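Local coordinates for sugar ABC transporter, sugar-binding protein (Streptococcus pneumoniae, PDB 2HEU) that probably binds a sugar outside the cell and delivers it to its ABC transporter, as other extracellular solute-binding proteins do, at residues T20-N25 and K63-A68; V75-Q80 and V119-F124; L294-S299 and N309-Y314. One frame throughout, in Å; residues are numbered along the deposited sequence. Where two conformers were deposited one is given.

Contact 1. Residues T20-N25 and K63-A68; sequences TIEYFN and KTRVLA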
ATOM      1  N   THR A  20      30.140 -10.865  -7.052  1.00 19.30           N
ATOM      2  CA  THR A  20      28.777 -10.828  -7.484  1.00 18.62           C
ATOM      3  C   THR A  20      27.814 -11.028  -6.332  1.00 16.05           C
ATOM      4  O   THR A  20      27.968 -11.979  -5.465  1.00 16.50           O
ATOM      5  CB  THR A  20      28.530 -11.917  -8.542  1.00 20.83           C
ATOM      6  OG1 THR A  20      29.471 -11.787  -9.608  1.00 24.72           O
ATOM      7  CG2 THR A  20      27.124 -11.819  -9.125  1.00 23.71           C
ATOM      8  N   ILE A  21      26.811 -10.176  -6.257  1.00 14.82           N
ATOM      9  CA  ILE A  21      25.732 -10.286  -5.295  1.00 13.25           C
ATOM     10  C   ILE A  21      24.429 -10.441  -6.037  1.00 12.19           C
ATOM     11  O   ILE A  21      24.289 -10.102  -7.194  1.00 14.66           O
ATOM     12  CB  ILE A  21      25.707  -9.054  -4.398  1.00 13.38           C
ATOM     13  CG1 ILE A  21      25.521  -7.759  -5.128  1.00 14.28           C
ATOM     14  CG2 ILE A  21      26.957  -9.036  -3.443  1.00 17.36           C
ATOM     15  CD1 ILE A  21      25.193  -6.549  -4.277  1.00 18.11           C
ATOM     16  N   GLU A  22      23.441 -11.010  -5.323  1.00 12.30           N
ATOM     17  CA  GLU A  22      22.097 -11.192  -5.827  1.00 11.75           C
ATOM     18  C   GLU A  22      21.159 -10.175  -5.236  1.00 11.28           C
ATOM     19  O   GLU A  22      21.157  -9.937  -4.040  1.00 12.59           O
ATOM     20  CB  GLU A  22      21.560 -12.558  -5.426  1.00 13.45           C
ATOM     21  CG  GLU A  22      20.150 -12.815  -5.886  1.00 16.00           C
ATOM     22  CD  GLU A  22      19.542 -14.103  -5.562  1.00 18.59           C
ATOM     23  OE1 GLU A  22      20.293 -15.019  -5.128  1.00 33.71           O
ATOM     24  OE2 GLU A  22      18.335 -14.325  -5.719  1.00 20.36           O
ATOM     25  N   TYR A  23      20.361  -9.561  -6.104  1.00 11.03           N
ATOM     26  CA  TYR A  23      19.204  -8.710  -5.716  1.00 10.84           C
ATOM     27  C   TYR A  23      17.970  -9.497  -6.101  1.00 10.27           C
ATOM     28  O   TYR A  23      17.673  -9.695  -7.298  1.00 11.48           O
ATOM     29  CB  TYR A  23      19.243  -7.338  -6.389  1.00 10.60           C
ATOM     30  CG  TYR A  23      17.941  -6.630  -6.212  1.00 10.42           C
ATOM     31  CD1 TYR A  23      17.344  -6.499  -4.979  1.00 10.57           C
ATOM     32  CD2 TYR A  23      17.230  -6.152  -7.313  1.00 10.58           C
ATOM     33  CE1 TYR A  23      16.083  -5.921  -4.857  1.00 10.07           C
ATOM     34  CE2 TYR A  23      15.975  -5.578  -7.170  1.00 10.67           C
ATOM     35  CZ  TYR A  23      15.403  -5.490  -5.935  1.00  9.79           C
ATOM     36  OH  TYR A  23      14.122  -4.988  -5.771  1.00 10.57           O
ATOM     37  N   PHE A  24      17.223  -9.933  -5.076  1.00 11.20           N
ATOM     38  CA  PHE A  24      15.984 -10.719  -5.300  1.00 10.60           C
ATOM     39  C   PHE A  24      14.805  -9.729  -5.379  1.00 10.39           C
ATOM     40  O   PHE A  24      14.388  -9.166  -4.382  1.00 10.91           O
ATOM     41  CB  PHE A  24      15.794 -11.715  -4.155  1.00 11.00           C
ATOM     42  CG  PHE A  24      14.646 -12.643  -4.330  1.00 11.00           C
ATOM     43  CD1 PHE A  24      14.779 -13.879  -4.992  1.00 12.91           C
ATOM     44  CD2 PHE A  24      13.371 -12.318  -3.837  1.00 11.39           C
ATOM     45  CE1 PHE A  24      13.699 -14.784  -5.114  1.00 12.97           C
ATOM     46  CE2 PHE A  24      12.342 -13.209  -3.961  1.00 12.70           C
ATOM     47  CZ  PHE A  24      12.518 -14.411  -4.597  1.00 13.39           C
ATOM     48  N   ASN A  25      14.354  -9.483  -6.606  1.00 10.33           N
ATOM     49  CA  ASN A  25      13.339  -8.463  -6.847  1.00 10.41           C
ATOM     50  C   ASN A  25      11.937  -9.039  -6.766  1.00  9.96           C
ATOM     51  O   ASN A  25      11.684 -10.152  -7.245  1.00 11.52           O
ATOM     52  CB  ASN A  25      13.570  -7.963  -8.269  1.00 10.38           C
ATOM     53  CG  ASN A  25      12.679  -6.776  -8.593  1.00 10.96           C
ATOM     54  OD1 ASN A  25      12.507  -5.844  -7.790  1.00 11.22           O
ATOM     55  ND2 ASN A  25      12.188  -6.732  -9.816  1.00 11.90           N
ATOM     56  N   LYS A  63      10.343 -17.871   0.695  1.00 13.66           N
ATOM     57  CA  LYS A  63      10.153 -18.711   1.855  1.00 14.76           C
ATOM     58  C   LYS A  63      10.957 -19.977   1.736  1.00 15.11           C
ATOM     59  O   LYS A  63      11.618 -20.412   2.717  1.00 17.45           O
ATOM     60  CB  LYS A  63       8.692 -19.015   2.084  1.00 15.79           C
ATOM     61  CG  LYS A  63       7.812 -17.850   2.435  1.00 17.43           C
ATOM     62  CD  LYS A  63       6.372 -18.193   2.541  1.00 20.46           C
ATOM     63  CE  LYS A  63       5.412 -17.048   2.702  1.00 23.94           C
ATOM     64  NZ  LYS A  63       4.030 -17.600   2.469  1.00 25.03           N
ATOM     65  N   THR A  64      10.927 -20.627   0.596  1.00 15.89           N
ATOM     66  CA  THR A  64      11.651 -21.899   0.384  1.00 17.29           C
ATOM     67  C   THR A  64      13.119 -21.659   0.583  1.00 17.98           C
ATOM     68  O   THR A  64      13.830 -22.478   1.213  1.00 18.95           O
ATOM     69  CB  THR A  64      11.349 -22.454  -0.978  1.00 18.41           C
ATOM     70  OG1 THR A  64       9.931 -22.775  -1.062  1.00 18.90           O
ATOM     71  CG2 THR A  64      12.200 -23.693  -1.311  1.00 19.99           C
ATOM     72  N   ARG A  65      13.625 -20.563   0.002  1.00 16.05           N
ATOM     73  CA  ARG A  65      15.049 -20.278   0.007  1.00 16.49           C
ATOM     74  C   ARG A  65      15.501 -19.940   1.433  1.00 16.54           C
ATOM     75  O   ARG A  65      16.565 -20.381   1.841  1.00 19.02           O
ATOM     76  CB  ARG A  65      15.445 -19.225  -1.027  1.00 17.19           C
ATOM     77  CG  ARG A  65      15.252 -19.677  -2.468  1.00 17.92           C
ATOM     78  CD  ARG A  65      15.766 -18.725  -3.460  1.00 18.47           C
ATOM     79  NE  ARG A  65      17.164 -18.365  -3.255  1.00 17.84           N
ATOM     80  CZ  ARG A  65      17.771 -17.376  -3.821  1.00 16.35           C
ATOM     81  NH1 ARG A  65      17.169 -16.701  -4.781  1.00 16.91           N
ATOM     82  NH2 ARG A  65      19.030 -17.107  -3.510  1.00 18.32           N
ATOM     83  N   VAL A  66      14.707 -19.143   2.152  1.00 16.51           N
ATOM     84  CA  VAL A  66      15.112 -18.807   3.497  1.00 16.78           C
ATOM     85  C   VAL A  66      15.162 -20.040   4.365  1.00 18.54           C
ATOM     86  O   VAL A  66      16.099 -20.260   5.147  1.00 21.85           O
ATOM     87  CB  VAL A  66      14.177 -17.738   4.141  1.00 19.40           C
ATOM     88  CG1 VAL A  66      14.431 -17.565   5.618  1.00 21.77           C
ATOM     89  CG2 VAL A  66      14.353 -16.471   3.410  1.00 19.98           C
ATOM     90  N   LEU A  67      14.107 -20.807   4.352  0.50 20.43           N
ATOM     91  CA  LEU A  67      14.153 -21.879   5.281  0.50 21.08           C
ATOM     92  C   LEU A  67      15.363 -22.839   4.841  0.50 22.43           C
ATOM     93  O   LEU A  67      16.044 -23.356   5.772  0.50 23.68           O
ATOM     94  CB  LEU A  67      12.735 -22.463   5.433  0.50 19.80           C
ATOM     95  CG  LEU A  67      11.461 -21.757   6.079  0.50 23.15           C
ATOM     96  CD1 LEU A  67      11.515 -21.637   7.630  0.50 18.87           C
ATOM     97  CD2 LEU A  67      10.860 -20.417   5.375  0.50 22.92           C
ATOM     98  N   ALA A  68      15.726 -23.009   3.509  1.00 22.47           N
ATOM     99  CA  ALA A  68      16.925 -23.730   3.081  1.00 22.66           C
ATOM    100  C   ALA A  68      18.266 -23.119   3.352  1.00 23.66           C
ATOM    101  O   ALA A  68      19.296 -23.750   3.003  1.00 25.85           O
ATOM    102  CB  ALA A  68      16.851 -23.969   1.622  1.00 24.16           C
TER

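Contact 2. Residues V75-Q80 and V119-F124; sequences VNIYPQ and VYNVPF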
ATOM      1  N   VAL A  75      17.349  -8.350  -0.577  1.00 10.41           N
ATOM      2  CA  VAL A  75      16.012  -8.885  -0.795  1.00 10.37           C
ATOM      3  C   VAL A  75      14.991  -7.791  -0.808  1.00 10.19           C
ATOM      4  O   VAL A  75      14.882  -7.019   0.134  1.00 10.42           O
ATOM      5  CB  VAL A  75      15.659  -9.876   0.364  1.00 12.38           C
ATOM      6  CG1 VAL A  75      14.284 -10.486   0.150  1.00 14.33           C
ATOM      7  CG2 VAL A  75      16.719 -10.997   0.436  1.00 15.43           C
ATOM      8  N   ASN A  76      14.191  -7.768  -1.873  1.00  9.74           N
ATOM      9  CA  ASN A  76      12.948  -6.935  -1.861  1.00  9.40           C
ATOM     10  C   ASN A  76      11.929  -7.777  -1.053  1.00  9.85           C
ATOM     11  O   ASN A  76      11.490  -8.818  -1.532  1.00 11.20           O
ATOM     12  CB  ASN A  76      12.514  -6.675  -3.278  1.00  9.59           C
ATOM     13  CG  ASN A  76      11.240  -5.886  -3.447  1.00 10.75           C
ATOM     14  OD1 ASN A  76      10.747  -5.186  -2.464  1.00 12.63           O
ATOM     15  ND2 ASN A  76      10.719  -5.938  -4.569  1.00  9.83           N
ATOM     16  N   ILE A  77      11.570  -7.300   0.120  1.00 10.19           N
ATOM     17  CA  ILE A  77      10.602  -7.961   1.005  1.00 10.06           C
ATOM     18  C   ILE A  77       9.705  -6.875   1.527  1.00 10.09           C
ATOM     19  O   ILE A  77      10.177  -5.787   1.895  1.00 11.20           O
ATOM     20  CB  ILE A  77      11.342  -8.762   2.113  1.00 11.15           C
ATOM     21  CG1 ILE A  77      10.298  -9.475   2.979  1.00 11.95           C
ATOM     22  CG2 ILE A  77      12.280  -7.916   2.929  1.00 12.51           C
ATOM     23  CD1 ILE A  77      10.968 -10.444   4.029  1.00 13.98           C
ATOM     24  N   TYR A  78       8.411  -7.138   1.573  1.00 11.17           N
ATOM     25  CA  TYR A  78       7.466  -6.115   1.973  1.00 10.86           C
ATOM     26  C   TYR A  78       7.489  -6.042   3.491  1.00 11.48           C
ATOM     27  O   TYR A  78       7.305  -7.034   4.207  1.00 11.31           O
ATOM     28  CB  TYR A  78       6.079  -6.468   1.414  1.00 12.26           C
ATOM     29  CG  TYR A  78       6.064  -6.588  -0.052  1.00 11.36           C
ATOM     30  CD1 TYR A  78       6.411  -5.495  -0.861  1.00 12.99           C
ATOM     31  CD2 TYR A  78       5.774  -7.753  -0.708  1.00 15.43           C
ATOM     32  CE1 TYR A  78       6.476  -5.576  -2.212  1.00 13.93           C
ATOM     33  CE2 TYR A  78       5.764  -7.865  -2.108  1.00 17.16           C
ATOM     34  CZ  TYR A  78       6.167  -6.797  -2.873  1.00 13.92           C
ATOM     35  OH  TYR A  78       6.186  -6.870  -4.209  1.00 16.27           O
ATOM     36  N   PRO A  79       7.755  -4.844   4.038  1.00 11.32           N
ATOM     37  CA  PRO A  79       8.143  -4.764   5.444  1.00 11.35           C
ATOM     38  C   PRO A  79       7.002  -4.952   6.408  1.00 11.39           C
ATOM     39  O   PRO A  79       7.278  -5.200   7.613  1.00 13.51           O
ATOM     40  CB  PRO A  79       8.852  -3.420   5.560  1.00 13.31           C
ATOM     41  CG  PRO A  79       8.214  -2.588   4.493  1.00 13.91           C
ATOM     42  CD  PRO A  79       7.978  -3.560   3.306  1.00 12.51           C
ATOM     43  N   GLN A  80       5.756  -4.849   5.966  1.00 11.49           N
ATOM     44  CA  GLN A  80       4.596  -5.185   6.813  1.00 11.51           C
ATOM     45  C   GLN A  80       4.415  -6.642   6.970  1.00 11.45           C
ATOM     46  O   GLN A  80       3.571  -7.060   7.789  1.00 12.36           O
ATOM     47  CB  GLN A  80       3.323  -4.558   6.280  1.00 13.49           C
ATOM     48  CG  GLN A  80       2.730  -5.262   5.117  1.00 15.51           C
ATOM     49  CD  GLN A  80       3.258  -4.724   3.814  1.00 18.37           C
ATOM     50  OE1 GLN A  80       4.453  -4.221   3.669  1.00 17.20           O
ATOM     51  NE2 GLN A  80       2.399  -4.579   2.842  1.00 17.71           N
ATOM     52  N   VAL A 119      15.777  -1.457  12.934  1.00 16.43           N
ATOM     53  CA  VAL A 119      15.334  -1.398  11.581  1.00 15.04           C
ATOM     54  C   VAL A 119      16.087  -2.377  10.716  1.00 14.93           C
ATOM     55  O   VAL A 119      17.304  -2.401  10.672  1.00 16.06           O
ATOM     56  CB  VAL A 119      15.517   0.066  11.027  1.00 15.55           C
ATOM     57  CG1 VAL A 119      15.279   0.124   9.526  1.00 15.30           C
ATOM     58  CG2 VAL A 119      14.648   1.019  11.792  1.00 18.08           C
ATOM     59  N   TYR A 120      15.323  -3.193   9.946  1.00 13.23           N
ATOM     60  CA  TYR A 120      15.846  -4.187   9.093  1.00 13.00           C
ATOM     61  C   TYR A 120      15.524  -4.015   7.641  1.00 12.70           C
ATOM     62  O   TYR A 120      15.842  -4.926   6.844  1.00 13.32           O
ATOM     63  CB  TYR A 120      15.339  -5.591   9.566  1.00 14.70           C
ATOM     64  CG  TYR A 120      15.805  -6.000  10.948  1.00 15.59           C
ATOM     65  CD1 TYR A 120      17.068  -6.599  11.128  1.00 16.31           C
ATOM     66  CD2 TYR A 120      15.060  -5.738  12.067  1.00 16.76           C
ATOM     67  CE1 TYR A 120      17.548  -7.001  12.363  1.00 17.65           C
ATOM     68  CE2 TYR A 120      15.532  -6.112  13.294  1.00 18.00           C
ATOM     69  CZ  TYR A 120      16.788  -6.690  13.460  1.00 18.63           C
ATOM     70  OH  TYR A 120      17.230  -7.108  14.690  1.00 22.22           O
ATOM     71  N   ASN A 121      14.874  -2.922   7.257  1.00 12.29           N
ATOM     72  CA  ASN A 121      14.407  -2.785   5.893  1.00 10.99           C
ATOM     73  C   ASN A 121      14.427  -1.326   5.541  1.00 11.76           C
ATOM     74  O   ASN A 121      14.033  -0.479   6.397  1.00 12.80           O
ATOM     75  CB  ASN A 121      13.008  -3.394   5.762  1.00 11.46           C
ATOM     76  CG  ASN A 121      12.393  -3.324   4.424  1.00 11.16           C
ATOM     77  OD1 ASN A 121      11.828  -2.322   4.038  1.00 12.52           O
ATOM     78  ND2 ASN A 121      12.490  -4.457   3.676  1.00 11.83           N
ATOM     79  N   VAL A 122      14.836  -0.976   4.348  1.00 11.65           N
ATOM     80  CA  VAL A 122      14.764   0.393   3.801  1.00 10.69           C
ATOM     81  C   VAL A 122      13.540   0.501   2.900  1.00 10.75           C
ATOM     82  O   VAL A 122      13.529  -0.117   1.802  1.00 10.37           O
ATOM     83  CB  VAL A 122      16.022   0.758   2.954  1.00 11.06           C
ATOM     84  CG1 VAL A 122      15.933   2.138   2.477  1.00 12.64           C
ATOM     85  CG2 VAL A 122      17.294   0.516   3.829  1.00 14.07           C
ATOM     86  N   PRO A 123      12.490   1.183   3.354  0.50 11.56           N
ATOM     87  CA  PRO A 123      11.339   1.364   2.438  0.50 10.87           C
ATOM     88  C   PRO A 123      11.659   2.567   1.555  0.50 11.69           C
ATOM     89  O   PRO A 123      11.701   3.693   2.041  0.50 16.38           O
ATOM     90  CB  PRO A 123      10.113   1.525   3.393  0.50 10.98           C
ATOM     91  CG  PRO A 123      10.710   1.411   4.837  0.50 12.09           C
ATOM     92  CD  PRO A 123      12.163   1.693   4.702  0.50 12.96           C
ATOM     93  N   PHE A 124      11.974   2.317   0.299  1.00 11.27           N
ATOM     94  CA  PHE A 124      12.206   3.385  -0.689  1.00 11.20           C
ATOM     95  C   PHE A 124      10.907   3.962  -1.145  1.00 11.56           C
ATOM     96  O   PHE A 124      10.832   5.181  -1.353  1.00 12.93           O
ATOM     97  CB  PHE A 124      12.967   2.823  -1.914  1.00 11.60           C
ATOM     98  CG  PHE A 124      14.315   2.289  -1.599  1.00 11.12           C
ATOM     99  CD1 PHE A 124      15.389   3.116  -1.575  1.00 11.14           C
ATOM    100  CD2 PHE A 124      14.540   0.936  -1.281  1.00 10.25           C
ATOM    101  CE1 PHE A 124      16.661   2.648  -1.304  1.00 12.63           C
ATOM    102  CE2 PHE A 124      15.776   0.468  -0.992  1.00 11.46           C
ATOM    103  CZ  PHE A 124      16.837   1.320  -1.002  1.00 12.20           C
TER

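Contact 3. Residues L294-S299 and N309-Y314; sequences LAWSIS and NAFVEY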
ATOM      1  N   LEU A 294       8.852  -0.889  -3.027  1.00 10.05           N
ATOM      2  CA  LEU A 294      10.315  -1.085  -3.204  1.00 10.00           C
ATOM      3  C   LEU A 294      10.955  -0.920  -1.870  1.00 10.22           C
ATOM      4  O   LEU A 294      10.984   0.199  -1.315  1.00 10.70           O
ATOM      5  CB  LEU A 294      10.849  -0.099  -4.242  1.00 10.56           C
ATOM      6  CG  LEU A 294      12.317  -0.470  -4.680  1.00 11.71           C
ATOM      7  CD1 LEU A 294      12.322  -1.666  -5.651  1.00 12.88           C
ATOM      8  CD2 LEU A 294      13.027   0.733  -5.269  1.00 11.95           C
ATOM      9  N   ALA A 295      11.373  -2.028  -1.274  1.00  9.42           N
ATOM     10  CA  ALA A 295      11.706  -2.074   0.159  1.00 10.16           C
ATOM     11  C   ALA A 295      12.688  -3.215   0.285  1.00  9.77           C
ATOM     12  O   ALA A 295      12.383  -4.333  -0.061  1.00  9.65           O
ATOM     13  CB  ALA A 295      10.477  -2.276   1.012  1.00 10.67           C
ATOM     14  N   TRP A 296      13.907  -2.887   0.764  1.00  9.98           N
ATOM     15  CA  TRP A 296      15.024  -3.846   0.737  1.00  9.51           C
ATOM     16  C   TRP A 296      15.588  -4.120   2.095  1.00  9.86           C
ATOM     17  O   TRP A 296      15.762  -3.242   2.941  1.00 10.96           O
ATOM     18  CB  TRP A 296      16.172  -3.353  -0.150  1.00  9.94           C
ATOM     19  CG  TRP A 296      15.883  -3.152  -1.594  1.00  9.36           C
ATOM     20  CD1 TRP A 296      14.726  -3.505  -2.277  1.00  9.37           C
ATOM     21  CD2 TRP A 296      16.691  -2.520  -2.583  1.00  9.98           C
ATOM     22  NE1 TRP A 296      14.822  -3.147  -3.579  1.00  9.76           N
ATOM     23  CE2 TRP A 296      16.052  -2.572  -3.825  1.00  9.76           C
ATOM     24  CE3 TRP A 296      17.992  -1.974  -2.508  1.00 11.03           C
ATOM     25  CZ2 TRP A 296      16.613  -2.059  -5.007  1.00 10.69           C
ATOM     26  CZ3 TRP A 296      18.541  -1.492  -3.676  1.00 11.43           C
ATOM     27  CH2 TRP A 296      17.859  -1.531  -4.892  1.00 11.16           C
ATOM     28  N   SER A 297      15.960  -5.395   2.258  1.00  9.50           N
ATOM     29  CA  SER A 297      16.696  -5.913   3.422  1.00 10.90           C
ATOM     30  C   SER A 297      17.989  -6.618   2.942  1.00 10.28           C
ATOM     31  O   SER A 297      18.070  -6.982   1.752  1.00 11.48           O
ATOM     32  CB  SER A 297      15.823  -6.879   4.204  1.00 10.76           C
ATOM     33  OG  SER A 297      14.674  -6.236   4.743  1.00 11.64           O
ATOM     34  N   ILE A 298      18.942  -6.744   3.832  1.00 10.93           N
ATOM     35  CA  ILE A 298      20.238  -7.363   3.496  1.00 10.87           C
ATOM     36  C   ILE A 298      20.373  -8.611   4.285  1.00 11.18           C
ATOM     37  O   ILE A 298      20.130  -8.642   5.491  1.00 12.22           O
ATOM     38  CB  ILE A 298      21.387  -6.401   3.801  1.00 12.17           C
ATOM     39  CG1 ILE A 298      21.249  -5.076   3.040  1.00 11.61           C
ATOM     40  CG2 ILE A 298      22.741  -7.073   3.517  1.00 12.55           C
ATOM     41  CD1 ILE A 298      22.333  -4.080   3.394  1.00 13.48           C
ATOM     42  N   SER A 299      20.784  -9.719   3.643  1.00 11.77           N
ATOM     43  CA  SER A 299      21.064 -10.930   4.416  1.00 12.61           C
ATOM     44  C   SER A 299      22.135 -10.687   5.481  1.00 13.97           C
ATOM     45  O   SER A 299      23.213 -10.163   5.210  1.00 14.01           O
ATOM     46  CB  SER A 299      21.591 -12.008   3.464  1.00 13.71           C
ATOM     47  OG  SER A 299      21.966 -13.152   4.220  1.00 14.98           O
ATOM     48  N   ASN A 309      25.661  -3.624   1.076  1.00 12.07           N
ATOM     49  CA  ASN A 309      25.367  -2.343   1.636  1.00 12.24           C
ATOM     50  C   ASN A 309      25.573  -1.216   0.620  1.00 12.41           C
ATOM     51  O   ASN A 309      24.818  -0.264   0.580  1.00 13.14           O
ATOM     52  CB  ASN A 309      26.166  -2.058   2.924  1.00 12.34           C
ATOM     53  CG  ASN A 309      25.516  -2.713   4.119  1.00 13.44           C
ATOM     54  OD1 ASN A 309      25.887  -3.873   4.500  1.00 15.80           O
ATOM     55  ND2 ASN A 309      24.575  -2.092   4.724  1.00 12.64           N
ATOM     56  N   ALA A 310      26.590  -1.330  -0.232  1.00 12.50           N
ATOM     57  CA  ALA A 310      26.812  -0.302  -1.246  1.00 12.79           C
ATOM     58  C   ALA A 310      25.638  -0.301  -2.207  1.00 12.26           C
ATOM     59  O   ALA A 310      25.296   0.812  -2.693  1.00 12.71           O
ATOM     60  CB  ALA A 310      28.137  -0.584  -2.011  1.00 14.68           C
ATOM     61  N   PHE A 311      25.111  -1.436  -2.552  1.00 11.81           N
ATOM     62  CA  PHE A 311      23.961  -1.415  -3.469  1.00 11.26           C
ATOM     63  C   PHE A 311      22.732  -0.729  -2.861  1.00 10.84           C
ATOM     64  O   PHE A 311      22.052   0.064  -3.516  1.00 12.08           O
ATOM     65  CB  PHE A 311      23.665  -2.880  -3.933  1.00 12.19           C
ATOM     66  CG  PHE A 311      22.609  -3.011  -4.985  1.00 12.00           C
ATOM     67  CD1 PHE A 311      22.837  -2.512  -6.227  1.00 14.76           C
ATOM     68  CD2 PHE A 311      21.413  -3.598  -4.718  1.00 12.40           C
ATOM     69  CE1 PHE A 311      21.933  -2.682  -7.242  1.00 16.67           C
ATOM     70  CE2 PHE A 311      20.484  -3.693  -5.739  1.00 13.25           C
ATOM     71  CZ  PHE A 311      20.732  -3.254  -7.000  1.00 16.24           C
ATOM     72  N   VAL A 312      22.472  -1.064  -1.592  1.00 10.92           N
ATOM     73  CA  VAL A 312      21.362  -0.421  -0.879  1.00 11.54           C
ATOM     74  C   VAL A 312      21.615   1.112  -0.781  1.00 11.62           C
ATOM     75  O   VAL A 312      20.723   1.925  -1.066  1.00 12.52           O
ATOM     76  CB  VAL A 312      21.161  -1.031   0.461  1.00 11.78           C
ATOM     77  CG1 VAL A 312      20.060  -0.305   1.269  1.00 12.88           C
ATOM     78  CG2 VAL A 312      20.778  -2.538   0.329  1.00 11.84           C
ATOM     79  N   GLU A 313      22.849   1.492  -0.399  1.00 12.13           N
ATOM     80  CA  GLU A 313      23.164   2.912  -0.273  1.00 12.44           C
ATOM     81  C   GLU A 313      22.941   3.628  -1.593  1.00 12.76           C
ATOM     82  O   GLU A 313      22.434   4.749  -1.609  1.00 12.93           O
ATOM     83  CB  GLU A 313      24.599   3.072   0.227  1.00 14.01           C
ATOM     84  CG  GLU A 313      24.944   4.531   0.464  1.00 14.88           C
ATOM     85  CD  GLU A 313      25.547   5.249  -0.686  1.00 16.27           C
ATOM     86  OE1 GLU A 313      26.457   4.669  -1.338  1.00 18.81           O
ATOM     87  OE2 GLU A 313      25.236   6.443  -0.859  1.00 15.91           O
ATOM     88  N   TYR A 314      23.356   3.045  -2.694  1.00 12.34           N
ATOM     89  CA  TYR A 314      23.245   3.664  -3.959  1.00 12.04           C
ATOM     90  C   TYR A 314      21.782   4.058  -4.247  1.00 12.15           C
ATOM     91  O   TYR A 314      21.517   5.184  -4.716  1.00 12.75           O
ATOM     92  CB  TYR A 314      23.754   2.689  -5.095  1.00 13.44           C
ATOM     93  CG  TYR A 314      23.852   3.291  -6.424  1.00 12.37           C
ATOM     94  CD1 TYR A 314      23.048   2.929  -7.473  1.00 12.54           C
ATOM     95  CD2 TYR A 314      24.829   4.234  -6.703  1.00 13.50           C
ATOM     96  CE1 TYR A 314      23.174   3.439  -8.700  1.00 12.66           C
ATOM     97  CE2 TYR A 314      24.993   4.780  -7.975  1.00 13.10           C
ATOM     98  CZ  TYR A 314      24.149   4.392  -8.954  1.00 12.86           C
ATOM     99  OH  TYR A 314      24.206   4.948 -10.214  1.00 15.80           O
TER

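Contact 1. Residues T20-N25 and K63-A68
Arg65, on the helix of a beta-alpha-beta crossover, reaches across to Glu22 and Phe24 on the strand that this crossover passes over in the N-terminal part of a periplasmic binding protein fold. Helix 58-67 joins the parallel strands 48-53 and 74-76, and strand 19-24 lies between them in the sheet. The backbones stay well apart, Phe24 CA and Arg65 CA being 11.0 Å from each other, which leaves the gap to the long side chains. From CB, which points toward the strand, Arg65 runs to CG beside its own backbone N and on to CD. The chain then bends at chi3 (54°), bringing NE to a salt bridge with Asp70, while the side chain also touches Pro72. At the far end Arg65 NH2 donates to Glu22 OE1 over 2.9 Å, meeting it on the syn side. Glu22 comes from the opposite direction on an extended chain, and this end-on grip, with the two planes nearly coplanar (25° apart), should restrict the rotation of both groups. Arg65 NH1 completes the salt bridge at 2.8 Å from Glu22 OE2, on its syn lone pair, and also lies obliquely 3.7 Å from Phe24 CD1.

Contact 2. Residues V75-Q80 and V119-F124
Asn121 thrusts its side chain toward Ile77 and Pro79, crossing the proline at about a right angle and the isoleucine obliquely. The nearest CA pair is Pro79 and Asn121, 6.6 Å apart, so a single small side chain can bridge the gap. With CG anti to the backbone N (chi1 180°), the amide of Asn121 is carried out between the two partners and presents a different atom to each. The nitrogen turns to Ile77: Asn121 ND2 lies 3.5 Å from Ile77 CG2 and makes a weak hydrogen bond to Ile77 O, 3.2 Å long and bent to 131° at the hydrogen. Its stronger polar partner is Ser297 OG, which also bonds Tyr120 O. Asn121 OD1 faces the pyrrolidine ring, 3.5 Å from Pro79 CB and 3.7 Å from Pro79 CG.

Strands 74-76, 295-298 and 122-123 belong to the mixed sheet of a periplasmic binding protein lobe, and the contact joins the ends of the two outer ones across strand 295-298 between them. Ile77 pairs with Ala295 through the backbone, and the side chains of both Pro79 and Asn121 touch that alanine. The chemistry is therefore lopsided. The amide is fixed through ND2, by Ser297 and weakly by Ile77 O, whereas OD1 is buried against carbon atoms of Pro79 with no polar partner in the model, which probably costs some energy.

Contact 3. Residues L294-S299 and N309-Y314
In the mixed sheet of the periplasmic binding protein fold, strand 295-298 is packed by helix 305-315 through Trp296 and Ile298 on one side and Asn309, Phe311 and Val312 on the other. The order 2-1-3-5-4 across the sheet, with this strand inserted antiparallel to its neighbours, is consistent with the class II arrangement of these proteins. Strand 295-298 and helix 309-314 run almost antiparallel, at 160°, and their axes come within 9.4 Å, as a strand and the helix that follows it may when a short connection turns the chain back.

Two strand side chains, two residues apart, share this face. Trp296 and Phe311 have planes only 4° apart, but they are slid so far that the rings barely overlap, with the centroid of the indole six-membered ring 5.0 Å from that of Phe311. The CZ3-CH2 side of the indole meets the CD2-CE2 side of the phenyl ring, with Trp296 CH2 3.5 Å and Trp296 CZ3 3.6 Å from Phe311 CE2. Phe124 meets the indole edge-to-face, and Phe41 does likewise with Phe311. Val312 CG2, placed beside its backbone N, fits between the two strand residues: it meets the indole edge at Trp296 CE3, 4.0 Å away, and Ile298 CG1 at 3.7 Å. Beyond it the extended end of Ile298 crosses the side chain of Asn309 at about a right angle, Ile298 CD1 lying 3.5 Å from Asn309 CG.

From the N terminus, contact 1 closes first, when helix 58-67 returns over strand 19-24. The chain then enters strand 74-76, which pairs with 19-24 and opens contact 2; that loop closes at residues 119-124. After a long excursion the chain comes back as strand 295-298, and contact 3 closes after a short connection and the first turn of helix 305-315. The three follow in series, none nested or crossing. All meet one sheet: strand 74-76 is flanked by 19-24 and 295-298, and 295-298 by 122-123. Contact 1 uses Glu22 and Phe24, whereas the alternate residues Ile21 and Tyr23 touch Phe311 of contact 3, so the two helices pack on opposite faces of the sheet.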